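Local coordinates for tumor necrosis factor ligand superfamily member 13 (Mus musculus, PDB 1U5X), which acts as a homotrimeric cytokine that binds the receptors TACI and BCMA and takes part in regulating tumor cell growth, here represented by its TNF domain, at residues 39-43 with 44-48. Sequence-based numbering, arbitrary orientation.
Sequences EAQGD and IVRVW
Glu-39 and Arg-46 pair through two backbone hydrogen bonds, Glu-39 N to Arg-46 O (2.9 Å) and Arg-46 N to Glu-39 O (2.8 Å). Ala-40 and Val-45 form the non-hydrogen-bonded pair that follows, and Gln-41 N then reaches Ile-44 O at 2.9 Å. The return bond, from Ile-44 N to Gln-41 O, is weak at 3.4 Å. It closes a type II' turn with Gly-42 at its first corner, where phi is positive (72°), and Asp-43 at the second.

The polar side chains gather on the face that carries Glu-39, Gln-41, Ile-44 and Arg-46. With CG anti to the backbone N (chi1 -168°) and an extended chain, Glu-39 brings OE1 to the edge of the Trp-48 indole, in the ring plane. There it accepts a weak, bent bond from Trp-48 NE1 (3.3 Å), and Gln-41 NE2 adds a second weak one to the same oxygen.

Packing on this face centres on Arg-46. Its aliphatic part lies against the Gln-41 amide, with CD 3.3 Å from Gln-41 OE1, while CB sits over one face of the Trp-48 ring near the rim. Bends at chi2 and chi3 bring the guanidinium under Trp-48 CH2, which stands 3.6 Å above its plane, offset toward the rim; Arg-46 NH2 is hydrogen-bonded to Gly-112 O.

Ala-40 and Val-45 point the other way, onto Leu-10, and Val-45 also meets Leu-135 and Phe-137. This is a beta hairpin with a two-residue type II' turn, its strand 44-47 joined to strand 114-119 in the jelly-roll of the TNF domain.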
loop_
_atom_site.group_PDB
_atom_site.type_symbol
_atom_site.label_atom_id
_atom_site.label_comp_id
_atom_site.label_asym_id
_atom_site.label_seq_id
_atom_site.Cartn_x
_atom_site.Cartn_y
_atom_site.Cartn_z
ATOM N N GLU A 39 -9.261 13.307 14.733
ATOM C CA GLU A 39 -8.619 13.269 16.056
ATOM C C GLU A 39 -8.443 11.854 16.595
ATOM O O GLU A 39 -9.436 11.178 16.866
ATOM C CB GLU A 39 -9.439 14.040 17.079
ATOM C CG GLU A 39 -8.718 14.318 18.413
ATOM C CD GLU A 39 -9.612 14.955 19.466
ATOM O OE1 GLU A 39 -10.801 15.144 19.184
ATOM O OE2 GLU A 39 -9.133 15.240 20.591
ATOM N N ALA A 40 -7.198 11.484 16.892
ATOM C CA ALA A 40 -6.935 10.263 17.658
ATOM C C ALA A 40 -7.368 10.442 19.117
ATOM O O ALA A 40 -7.005 11.438 19.792
ATOM C CB ALA A 40 -5.458 9.868 17.570
ATOM N N GLN A 41 -8.183 9.503 19.595
ATOM C CA GLN A 41 -8.596 9.441 20.991
ATOM C C GLN A 41 -8.323 8.025 21.471
ATOM O O GLN A 41 -9.208 7.158 21.420
ATOM C CB GLN A 41 -10.088 9.764 21.170
ATOM C CG GLN A 41 -10.514 11.130 20.621
ATOM C CD GLN A 41 -11.905 11.546 21.080
ATOM O OE1 GLN A 41 -12.778 10.698 21.296
ATOM N NE2 GLN A 41 -12.116 12.853 21.233
ATOM N N GLY A 42 -7.065 7.787 21.844
ATOM C CA GLY A 42 -6.645 6.517 22.412
ATOM C C GLY A 42 -6.611 5.433 21.358
ATOM O O GLY A 42 -5.764 5.463 20.477
ATOM N N ASP A 43 -7.541 4.486 21.418
ATOM C CA ASP A 43 -7.507 3.377 20.438
ATOM C C ASP A 43 -8.410 3.569 19.210
ATOM O O ASP A 43 -8.420 2.717 18.337
ATOM C CB ASP A 43 -7.723 1.992 21.096
ATOM C CG ASP A 43 -9.111 1.785 21.643
ATOM O OD1 ASP A 43 -10.015 2.618 21.420
ATOM O OD2 ASP A 43 -9.381 0.791 22.347
ATOM N N ILE A 44 -9.110 4.705 19.128
ATOM C CA ILE A 44 -9.926 5.052 17.960
ATOM C C ILE A 44 -9.570 6.415 17.416
ATOM O O ILE A 44 -8.850 7.173 18.039
ATOM C CB ILE A 44 -11.430 5.030 18.308
ATOM C CG1 ILE A 44 -11.714 6.002 19.442
ATOM C CG2 ILE A 44 -11.862 3.643 18.677
ATOM C CD1 ILE A 44 -13.004 6.769 19.330
ATOM N N VAL A 45 -10.070 6.702 16.226
ATOM C CA VAL A 45 -9.911 8.006 15.583
ATOM C C VAL A 45 -11.308 8.563 15.291
ATOM O O VAL A 45 -12.161 7.876 14.741
ATOM C CB VAL A 45 -9.075 7.940 14.293
ATOM C CG1 VAL A 45 -8.886 9.332 13.754
ATOM C CG2 VAL A 45 -7.734 7.285 14.547
ATOM N N ARG A 46 -11.561 9.788 15.727
ATOM C CA ARG A 46 -12.838 10.426 15.483
ATOM C C ARG A 46 -12.729 11.243 14.215
ATOM O O ARG A 46 -11.708 11.884 13.962
ATOM C CB ARG A 46 -13.231 11.304 16.650
ATOM C CG ARG A 46 -13.424 10.462 17.929
ATOM C CD ARG A 46 -14.686 10.596 18.631
ATOM N NE ARG A 46 -15.923 10.547 17.851
ATOM C CZ ARG A 46 -17.109 10.843 18.393
ATOM N NH1 ARG A 46 -17.167 11.155 19.674
ATOM N NH2 ARG A 46 -18.242 10.803 17.688
ATOM N N VAL A 47 -13.797 11.238 13.423
ATOM C CA VAL A 47 -13.868 12.051 12.212
ATOM C C VAL A 47 -14.809 13.195 12.494
ATOM O O VAL A 47 -15.967 12.984 12.844
ATOM C CB VAL A 47 -14.402 11.238 11.013
ATOM C CG1 VAL A 47 -14.551 12.125 9.778
ATOM C CG2 VAL A 47 -13.501 10.070 10.702
ATOM N N TRP A 48 -14.312 14.413 12.387
ATOM C CA TRP A 48 -15.172 15.576 12.541
ATOM C C TRP A 48 -15.698 16.122 11.217
ATOM O O TRP A 48 -16.767 16.742 11.195
ATOM C CB TRP A 48 -14.475 16.677 13.343
ATOM C CG TRP A 48 -13.971 16.206 14.696
ATOM C CD1 TRP A 48 -12.692 16.309 15.173
ATOM C CD2 TRP A 48 -14.725 15.549 15.730
ATOM N NE1 TRP A 48 -12.605 15.763 16.430
ATOM C CE2 TRP A 48 -13.833 15.291 16.802
ATOM C CE3 TRP A 48 -16.041 15.124 15.848
ATOM C CZ2 TRP A 48 -14.228 14.639 17.970
ATOM C CZ3 TRP A 48 -16.443 14.504 17.034
ATOM C CH2 TRP A 48 -15.530 14.252 18.062
#